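Local atomic coordinates of glucokinase (Streptomyces griseus, PDB entry 3VGL), a protein that probably catalyses the ATP-dependent phosphorylation of D-glucose to D-glucose 6-phosphate, as a zinc-binding glucokinase of the ROK family. Residues 16-21 with 55-60; 39-44 with 84-89; 247-252 with 280-285. All coordinates share one frame; numbering follows the deposited sequence.

Contact 1: 16-21 with 55-60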
loop_
_atom_site.group_PDB
_atom_site.type_symbol
_atom_site.label_atom_id
_atom_site.label_comp_id
_atom_site.label_asym_id
_atom_site.label_seq_id
_atom_site.Cartn_x
_atom_site.Cartn_y
_atom_site.Cartn_z
ATOM N N ALA A 16 -7.442 -33.024 -20.273
ATOM C CA ALA A 16 -8.306 -33.126 -21.427
ATOM C C ALA A 16 -9.385 -34.162 -21.183
ATOM O O ALA A 16 -9.235 -35.063 -20.344
ATOM C CB ALA A 16 -7.512 -33.467 -22.679
ATOM N N GLY A 17 -10.484 -34.004 -21.897
ATOM C CA GLY A 17 -11.540 -34.999 -21.847
ATOM C C GLY A 17 -12.520 -34.858 -22.968
ATOM O O GLY A 17 -12.687 -33.783 -23.537
ATOM N N VAL A 18 -13.168 -35.978 -23.299
ATOM C CA VAL A 18 -14.271 -35.970 -24.226
ATOM C C VAL A 18 -15.507 -35.508 -23.467
ATOM O O VAL A 18 -15.743 -35.935 -22.337
ATOM C CB VAL A 18 -14.486 -37.394 -24.838
ATOM C CG1 VAL A 18 -15.822 -37.502 -25.534
ATOM C CG2 VAL A 18 -13.317 -37.706 -25.803
ATOM N N VAL A 19 -16.247 -34.594 -24.073
ATOM C CA VAL A 19 -17.403 -33.990 -23.423
ATOM C C VAL A 19 -18.577 -34.064 -24.370
ATOM O O VAL A 19 -18.453 -33.733 -25.564
ATOM C CB VAL A 19 -17.127 -32.503 -23.047
ATOM C CG1 VAL A 19 -18.343 -31.890 -22.362
ATOM C CG2 VAL A 19 -15.872 -32.370 -22.167
ATOM N N ASP A 20 -19.714 -34.529 -23.844
ATOM C CA ASP A 20 -20.916 -34.629 -24.656
ATOM C C ASP A 20 -21.697 -33.331 -24.643
ATOM O O ASP A 20 -21.255 -32.344 -24.042
ATOM C CB ASP A 20 -21.777 -35.872 -24.308
ATOM C CG ASP A 20 -22.587 -35.731 -23.013
ATOM O OD1 ASP A 20 -22.617 -34.673 -22.365
ATOM O OD2 ASP A 20 -23.236 -36.711 -22.627
ATOM N N GLU A 21 -22.853 -33.344 -25.305
ATOM C CA GLU A 21 -23.680 -32.137 -25.515
ATOM C C GLU A 21 -24.295 -31.589 -24.231
ATOM O O GLU A 21 -24.657 -30.421 -24.170
ATOM C CB GLU A 21 -24.799 -32.446 -26.512
ATOM C CG GLU A 21 -24.340 -33.070 -27.836
ATOM C CD GLU A 21 -24.303 -32.066 -28.981
ATOM O OE1 GLU A 21 -24.186 -30.853 -28.707
ATOM O OE2 GLU A 21 -24.403 -32.496 -30.157
ATOM N N HIS A 55 -13.508 -42.993 -28.622
ATOM C CA HIS A 55 -14.582 -42.040 -28.902
ATOM C C HIS A 55 -14.449 -41.405 -30.270
ATOM O O HIS A 55 -13.352 -41.095 -30.714
ATOM C CB HIS A 55 -14.617 -40.934 -27.831
ATOM C CG HIS A 55 -14.822 -41.448 -26.438
ATOM N ND1 HIS A 55 -16.067 -41.764 -25.930
ATOM C CD2 HIS A 55 -13.934 -41.722 -25.453
ATOM C CE1 HIS A 55 -15.938 -42.192 -24.688
ATOM N NE2 HIS A 55 -14.654 -42.186 -24.377
ATOM N N ASP A 56 -15.591 -41.180 -30.912
ATOM C CA ASP A 56 -15.634 -40.434 -32.164
ATOM C C ASP A 56 -15.707 -38.929 -31.842
ATOM O O ASP A 56 -16.725 -38.445 -31.346
ATOM C CB ASP A 56 -16.853 -40.858 -32.994
ATOM C CG ASP A 56 -16.814 -42.326 -33.406
ATOM O OD1 ASP A 56 -15.722 -42.850 -33.732
ATOM O OD2 ASP A 56 -17.894 -42.951 -33.422
ATOM N N VAL A 57 -14.619 -38.220 -32.127
ATOM C CA VAL A 57 -14.446 -36.807 -31.737
ATOM C C VAL A 57 -14.448 -35.865 -32.949
ATOM O O VAL A 57 -13.724 -36.093 -33.921
ATOM C CB VAL A 57 -13.136 -36.628 -30.923
ATOM C CG1 VAL A 57 -12.824 -35.152 -30.677
ATOM C CG2 VAL A 57 -13.216 -37.394 -29.608
ATOM N N GLU A 58 -15.225 -34.784 -32.844
ATOM C CA GLU A 58 -15.519 -33.866 -33.949
ATOM C C GLU A 58 -14.663 -32.589 -33.968
ATOM O O GLU A 58 -14.410 -32.006 -35.030
ATOM C CB GLU A 58 -16.983 -33.462 -33.848
ATOM C CG GLU A 58 -17.616 -32.984 -35.131
ATOM C CD GLU A 58 -19.042 -33.496 -35.278
ATOM O OE1 GLU A 58 -19.863 -33.255 -34.366
ATOM O OE2 GLU A 58 -19.345 -34.143 -36.304
ATOM N N ALA A 59 -14.236 -32.144 -32.788
ATOM C CA ALA A 59 -13.475 -30.901 -32.679
ATOM C C ALA A 59 -12.701 -30.888 -31.379
ATOM O O ALA A 59 -12.993 -31.671 -30.483
ATOM C CB ALA A 59 -14.420 -29.693 -32.722
ATOM N N VAL A 60 -11.756 -29.956 -31.273
ATOM C CA VAL A 60 -10.942 -29.760 -30.060
ATOM C C VAL A 60 -11.089 -28.308 -29.604
ATOM O O VAL A 60 -10.878 -27.384 -30.389
ATOM C CB VAL A 60 -9.435 -30.095 -30.302
ATOM C CG1 VAL A 60 -8.588 -29.814 -29.063
ATOM C CG2 VAL A 60 -9.238 -31.565 -30.728
#
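With chi1 at 166°, Val18 sends CG1 anti to its backbone N and CG2 anti to its carbonyl carbon, and this fork meets His55 and Val57; His55 turns its ring in with CG beside the backbone N (chi1 -59°). The two segments belong to the mixed sheet of an actin-like ATPase fold, where strand 3-9 runs between strands 13-19 and 57-64. Val18 and Val57 therefore meet across an intervening strand, and both also rest on its Ile5. Their CG2 methyls come within 3.8 Å of each other, although the closest pair of CA atoms, Val18 CA and Val57 CA, is 7.6 Å apart. The same Val18 methyl, CG2, reaches CB of His55 at 4.0 Å, so one methyl touches both the histidine and the second valine. Contact is purely van der Waals, with Leu26 touching both Val18 and His55. Helix 37-52 packs on this face of the sheet, Ala47 and Ala51 against Ala16 and Ser52 against Val57, while Val19 turns to helix 301-311 on the other. Just past the strand, Glu21 OE2 is hydrogen-bonded to Gly2 N. Over one face of the imidazole, toward its rim, Val18 CG1 stands 4.1 Å above the plane of the His55 ring.

Contact 2: 39-44 with 84-89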
loop_
_atom_site.group_PDB
_atom_site.type_symbol
_atom_site.label_atom_id
_atom_site.label_comp_id
_atom_site.label_asym_id
_atom_site.label_seq_id
_atom_site.Cartn_x
_atom_site.Cartn_y
_atom_site.Cartn_z
ATOM N N GLY A 39 7.184 -28.299 -26.462
ATOM C CA GLY A 39 6.828 -29.398 -25.577
ATOM C C GLY A 39 5.351 -29.376 -25.227
ATOM O O GLY A 39 4.722 -30.430 -25.114
ATOM N N ILE A 40 4.795 -28.173 -25.070
ATOM C CA ILE A 40 3.349 -28.030 -24.813
ATOM C C ILE A 40 2.512 -28.528 -25.991
ATOM O O ILE A 40 1.514 -29.214 -25.789
ATOM C CB ILE A 40 2.948 -26.572 -24.417
ATOM C CG1 ILE A 40 3.511 -26.245 -23.033
ATOM C CG2 ILE A 40 1.403 -26.390 -24.447
ATOM C CD1 ILE A 40 3.533 -24.750 -22.713
ATOM N N VAL A 41 2.913 -28.208 -27.221
ATOM C CA VAL A 41 2.171 -28.743 -28.370
ATOM C C VAL A 41 2.207 -30.275 -28.383
ATOM O O VAL A 41 1.174 -30.913 -28.597
ATOM C CB VAL A 41 2.611 -28.131 -29.725
ATOM C CG1 VAL A 41 1.868 -28.801 -30.902
ATOM C CG2 VAL A 41 2.376 -26.623 -29.744
ATOM N N ASP A 42 3.372 -30.865 -28.105
ATOM C CA ASP A 42 3.490 -32.325 -27.987
ATOM C C ASP A 42 2.530 -32.886 -26.934
ATOM O O ASP A 42 1.851 -33.877 -27.186
ATOM C CB ASP A 42 4.916 -32.749 -27.621
ATOM C CG ASP A 42 5.916 -32.562 -28.763
ATOM O OD1 ASP A 42 5.517 -32.371 -29.931
ATOM O OD2 ASP A 42 7.125 -32.629 -28.478
ATOM N N ALA A 43 2.489 -32.242 -25.759
ATOM C CA ALA A 43 1.633 -32.666 -24.657
ATOM C C ALA A 43 0.150 -32.524 -24.986
ATOM O O ALA A 43 -0.655 -33.360 -24.583
ATOM C CB ALA A 43 1.968 -31.879 -23.394
ATOM N N ILE A 44 -0.208 -31.459 -25.704
ATOM C CA ILE A 44 -1.596 -31.290 -26.166
ATOM C C ILE A 44 -1.986 -32.448 -27.068
ATOM O O ILE A 44 -3.067 -33.013 -26.933
ATOM C CB ILE A 44 -1.820 -29.978 -26.929
ATOM C CG1 ILE A 44 -1.655 -28.778 -25.993
ATOM C CG2 ILE A 44 -3.203 -29.951 -27.593
ATOM C CD1 ILE A 44 -1.512 -27.455 -26.733
ATOM N N ARG A 84 4.365 -16.287 -26.376
ATOM C CA ARG A 84 4.306 -14.912 -26.855
ATOM C C ARG A 84 3.851 -14.976 -28.308
ATOM O O ARG A 84 4.588 -15.478 -29.153
ATOM C CB ARG A 84 5.675 -14.213 -26.754
ATOM C CG ARG A 84 6.197 -13.952 -25.326
ATOM C CD ARG A 84 5.385 -12.884 -24.615
ATOM N NE ARG A 84 5.894 -12.582 -23.280
ATOM C CZ ARG A 84 5.562 -13.250 -22.177
ATOM N NH1 ARG A 84 4.742 -14.299 -22.235
ATOM N NH2 ARG A 84 6.082 -12.878 -21.013
ATOM N N HIS A 85 2.649 -14.462 -28.582
ATOM C CA HIS A 85 2.047 -14.499 -29.926
ATOM C C HIS A 85 2.113 -15.924 -30.496
ATOM O O HIS A 85 2.534 -16.153 -31.648
ATOM C CB HIS A 85 2.708 -13.462 -30.866
ATOM C CG HIS A 85 2.332 -12.037 -30.582
ATOM N ND1 HIS A 85 2.663 -11.008 -31.432
ATOM C CD2 HIS A 85 1.656 -11.462 -29.553
ATOM C CE1 HIS A 85 2.225 -9.863 -30.942
ATOM N NE2 HIS A 85 1.602 -10.111 -29.806
ATOM N N GLU A 86 1.668 -16.881 -29.686
ATOM C CA GLU A 86 1.711 -18.298 -30.036
ATOM C C GLU A 86 0.488 -18.744 -30.871
ATOM O O GLU A 86 -0.640 -18.750 -30.369
ATOM C CB GLU A 86 1.826 -19.140 -28.752
ATOM C CG GLU A 86 1.734 -20.671 -28.942
ATOM C CD GLU A 86 3.028 -21.290 -29.479
ATOM O OE1 GLU A 86 3.080 -22.527 -29.642
ATOM O OE2 GLU A 86 3.993 -20.531 -29.725
ATOM N N PRO A 87 0.706 -19.144 -32.147
ATOM C CA PRO A 87 -0.393 -19.601 -33.002
ATOM C C PRO A 87 -0.833 -21.029 -32.664
ATOM O O PRO A 87 -0.629 -21.988 -33.428
ATOM C CB PRO A 87 0.202 -19.500 -34.415
ATOM C CG PRO A 87 1.636 -19.737 -34.224
ATOM C CD PRO A 87 1.997 -19.160 -32.863
ATOM N N LEU A 88 -1.488 -21.151 -31.524
ATOM C CA LEU A 88 -1.826 -22.445 -30.989
ATOM C C LEU A 88 -2.843 -23.196 -31.844
ATOM O O LEU A 88 -2.696 -24.395 -32.063
ATOM C CB LEU A 88 -2.321 -22.265 -29.547
ATOM C CG LEU A 88 -2.253 -23.497 -28.655
ATOM C CD1 LEU A 88 -0.833 -24.074 -28.529
ATOM C CD2 LEU A 88 -2.769 -23.109 -27.284
ATOM N N LYS A 89 -3.869 -22.491 -32.319
ATOM C CA LYS A 89 -4.873 -23.104 -33.191
ATOM C C LYS A 89 -4.216 -23.770 -34.398
ATOM O O LYS A 89 -4.465 -24.940 -34.678
ATOM C CB LYS A 89 -5.885 -22.066 -33.672
ATOM C CG LYS A 89 -6.820 -22.582 -34.782
ATOM C CD LYS A 89 -7.859 -21.542 -35.131
ATOM C CE LYS A 89 -8.693 -21.987 -36.320
ATOM N NZ LYS A 89 -9.951 -21.208 -36.378
#
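Leu88 reaches across to Ile44 and Val41 from the first turn of helix 88-96. Its CB is still distant, 6.0 Å from Ile44 CD1. From there CG is swung anti to the backbone N (chi1 -159°), which carries the branch toward helix 37-52 and brings CG to 4.5 Å from Ile44 CD1. At the fork the two methyls part. CD1 does most of the touching: it meets Ile44 CD1 at 3.9 Å and Val41 CG2 at 4.3 Å, and so lies against two residues one helical turn apart. CD2 passes less closely, 4.6 Å from Ile44 CD1. Ile44 answers with an extended chain (chi2 165°), its last carbon pointing out from the helix to take the leucine methyl.

Glu86 adds a looser contact. Its chain bends at chi2 and lays OE1 4.2 Å from Val41 CG2, a van der Waals approach of a carboxylate oxygen to a methyl. Between Glu86 and Leu88, Pro87 is the centre of an inverse gamma turn, closed by Leu88 N on Glu86 O at 2.8 Å, and occupies the N-cap of the helix; just before it, His85 and Glu86 form a G1 beta bulge opposite Val75. Arg84 and His85 lead away to the second subunit, where both meet the indole of Trp286 of that neighbouring subunit. Leu88 thus packs on helix 37-52 and also on Val75 of strand 75-77 and Val102 of strand 100-104, while Val92 packs on Ile44 and an Asp42-Arg95 salt bridge also joins helices 37-52 and 88-96.

Contact 3: 247-252 with 280-285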
loop_
_atom_site.group_PDB
_atom_site.type_symbol
_atom_site.label_atom_id
_atom_site.label_comp_id
_atom_site.label_asym_id
_atom_site.label_seq_id
_atom_site.Cartn_x
_atom_site.Cartn_y
_atom_site.Cartn_z
ATOM N N LEU A 247 -14.998 -6.602 -7.748
ATOM C CA LEU A 247 -15.711 -7.042 -8.943
ATOM C C LEU A 247 -17.210 -6.768 -8.856
ATOM O O LEU A 247 -17.853 -6.611 -9.913
ATOM C CB LEU A 247 -15.457 -8.529 -9.206
ATOM C CG LEU A 247 -14.022 -8.938 -9.558
ATOM C CD1 LEU A 247 -13.940 -10.460 -9.757
ATOM C CD2 LEU A 247 -13.554 -8.292 -10.850
ATOM N N ALA A 248 -17.769 -6.749 -7.639
ATOM C CA ALA A 248 -19.190 -6.383 -7.454
ATOM C C ALA A 248 -19.373 -4.911 -7.802
ATOM O O ALA A 248 -20.398 -4.542 -8.419
ATOM C CB ALA A 248 -19.661 -6.664 -6.025
ATOM N N SER A 249 -18.397 -4.082 -7.401
ATOM C CA SER A 249 -18.426 -2.644 -7.774
ATOM C C SER A 249 -18.373 -2.469 -9.279
ATOM O O SER A 249 -19.069 -1.602 -9.823
ATOM C CB SER A 249 -17.288 -1.886 -7.109
ATOM O OG SER A 249 -17.554 -1.870 -5.733
ATOM N N LEU A 250 -17.590 -3.313 -9.946
ATOM C CA LEU A 250 -17.387 -3.240 -11.397
ATOM C C LEU A 250 -18.582 -3.778 -12.182
ATOM O O LEU A 250 -19.126 -3.071 -13.057
ATOM C CB LEU A 250 -16.114 -3.984 -11.783
ATOM C CG LEU A 250 -14.850 -3.234 -11.371
ATOM C CD1 LEU A 250 -13.746 -4.192 -10.933
ATOM C CD2 LEU A 250 -14.372 -2.396 -12.561
ATOM N N PHE A 251 -19.003 -5.009 -11.869
ATOM C CA PHE A 251 -19.948 -5.765 -12.719
ATOM C C PHE A 251 -21.333 -5.954 -12.113
ATOM O O PHE A 251 -22.304 -6.205 -12.844
ATOM C CB PHE A 251 -19.387 -7.165 -13.015
ATOM C CG PHE A 251 -18.169 -7.171 -13.887
ATOM C CD1 PHE A 251 -18.287 -6.999 -15.268
ATOM C CD2 PHE A 251 -16.904 -7.408 -13.338
ATOM C CE1 PHE A 251 -17.136 -7.021 -16.087
ATOM C CE2 PHE A 251 -15.761 -7.417 -14.158
ATOM C CZ PHE A 251 -15.891 -7.242 -15.533
ATOM N N ASP A 252 -21.429 -5.866 -10.786
ATOM C CA ASP A 252 -22.704 -6.168 -10.076
ATOM C C ASP A 252 -23.463 -7.405 -10.621
ATOM O O ASP A 252 -24.630 -7.286 -11.040
ATOM C CB ASP A 252 -23.613 -4.919 -10.086
ATOM C CG ASP A 252 -24.872 -5.085 -9.229
ATOM O OD1 ASP A 252 -24.780 -5.688 -8.137
ATOM O OD2 ASP A 252 -25.941 -4.563 -9.632
ATOM N N TRP A 280 -16.159 -7.012 2.857
ATOM C CA TRP A 280 -15.607 -5.953 2.018
ATOM C C TRP A 280 -16.609 -5.232 1.120
ATOM O O TRP A 280 -16.329 -4.143 0.649
ATOM C CB TRP A 280 -14.462 -6.502 1.149
ATOM C CG TRP A 280 -13.250 -6.899 1.907
ATOM C CD1 TRP A 280 -12.815 -8.175 2.153
ATOM C CD2 TRP A 280 -12.287 -6.024 2.501
ATOM N NE1 TRP A 280 -11.649 -8.147 2.884
ATOM C CE2 TRP A 280 -11.302 -6.836 3.103
ATOM C CE3 TRP A 280 -12.169 -4.632 2.596
ATOM C CZ2 TRP A 280 -10.201 -6.300 3.785
ATOM C CZ3 TRP A 280 -11.087 -4.107 3.275
ATOM C CH2 TRP A 280 -10.115 -4.940 3.858
ATOM N N LEU A 281 -17.783 -5.831 0.880
ATOM C CA LEU A 281 -18.770 -5.267 -0.057
ATOM C C LEU A 281 -19.201 -3.846 0.337
ATOM O O LEU A 281 -19.688 -3.667 1.445
ATOM C CB LEU A 281 -19.987 -6.209 -0.111
ATOM C CG LEU A 281 -21.059 -5.858 -1.141
ATOM C CD1 LEU A 281 -20.485 -5.984 -2.548
ATOM C CD2 LEU A 281 -22.251 -6.800 -0.951
ATOM N N ILE A 282 -18.988 -2.880 -0.571
ATOM C CA ILE A 282 -19.241 -1.423 -0.353
ATOM C C ILE A 282 -20.724 -1.217 -0.027
ATOM O O ILE A 282 -21.577 -1.840 -0.631
ATOM C CB ILE A 282 -18.927 -0.557 -1.653
ATOM C CG1 ILE A 282 -17.442 -0.627 -2.086
ATOM C CG2 ILE A 282 -19.266 0.914 -1.441
ATOM C CD1 ILE A 282 -16.439 -0.095 -1.059
ATOM N N GLY A 283 -21.007 -0.300 0.890
ATOM C CA GLY A 283 -22.360 0.221 1.026
ATOM C C GLY A 283 -23.171 -0.495 2.082
ATOM O O GLY A 283 -24.356 -0.194 2.286
ATOM N N GLY A 284 -22.512 -1.397 2.796
ATOM C CA GLY A 284 -23.097 -2.069 3.943
ATOM C C GLY A 284 -24.476 -2.615 3.675
ATOM O O GLY A 284 -24.653 -3.426 2.774
ATOM N N GLU A 285 -25.450 -2.119 4.439
ATOM C CA GLU A 285 -26.801 -2.686 4.461
ATOM C C GLU A 285 -27.685 -2.175 3.324
ATOM O O GLU A 285 -28.808 -2.687 3.112
ATOM C CB GLU A 285 -27.463 -2.340 5.799
ATOM C CG GLU A 285 -27.656 -0.822 5.988
ATOM C CD GLU A 285 -28.039 -0.400 7.388
ATOM O OE1 GLU A 285 -29.134 -0.788 7.861
ATOM O OE2 GLU A 285 -27.252 0.361 8.001
#
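Apolar contact is carried by Ala248 and Leu281: the alanine CB on helix 227-251 meets Leu281 CD1 at 3.6 Å. Leu281 arrives at this point because CG lies anti to its backbone N (chi1 -174°), which sends the side chain's end toward the helix, and a single methyl makes the touch. Phe256 of strand 255-259 also packs on Ala248.

A polar atom meets carbon one residue further along. Ser249 OG, placed beside its own backbone N, approaches Ile282 CG1 at 3.9 Å, a van der Waals contact. In the actin-like fold of this ROK kinase these two pairs join the C-terminal end of the long helix 227-251 to the loop between helix 267-280 and strand 291-294. That loop opens with a type II beta turn from Leu281 to Gly284, with Gly283 at its third position, where phi is positive. Ile282 O is held by Arg287 NH1, and the side chain of Ile282 lies about 5 Å from a bound zinc ion.

Contacts between subunits lie close by. Ile282 packs on Tyr67 of the second subunit, Trp280 makes a cation-pi contact with Arg159 of that subunit, and Phe251 meets Phe251 of the same partner. Just past the helix, Asp252 OD2 accepts hydrogen bonds from both Phe149 N and Val151 N of the second subunit.

From the N terminus, strand 13-19 opens contact 1, and helix 37-52 opens contact 2 before residues 55-60 close the first loop; residues 84-89 then close the second. The two loops cross, their segments alternating, and helix 37-52 is followed in the chain by strand 57-64. Contact 1 joins two strands of the first mixed sheet, and contact 2 joins helix 37-52 to the start of helix 88-96, with the centres of the two contacts 19 Å apart. Contact 3 follows in series, closing a loop from 247-252 to 280-285 beside the second mixed sheet. It lies across the chain's centre from the others, 39 Å from contact 1 and 38 Å from contact 2, measured between centres.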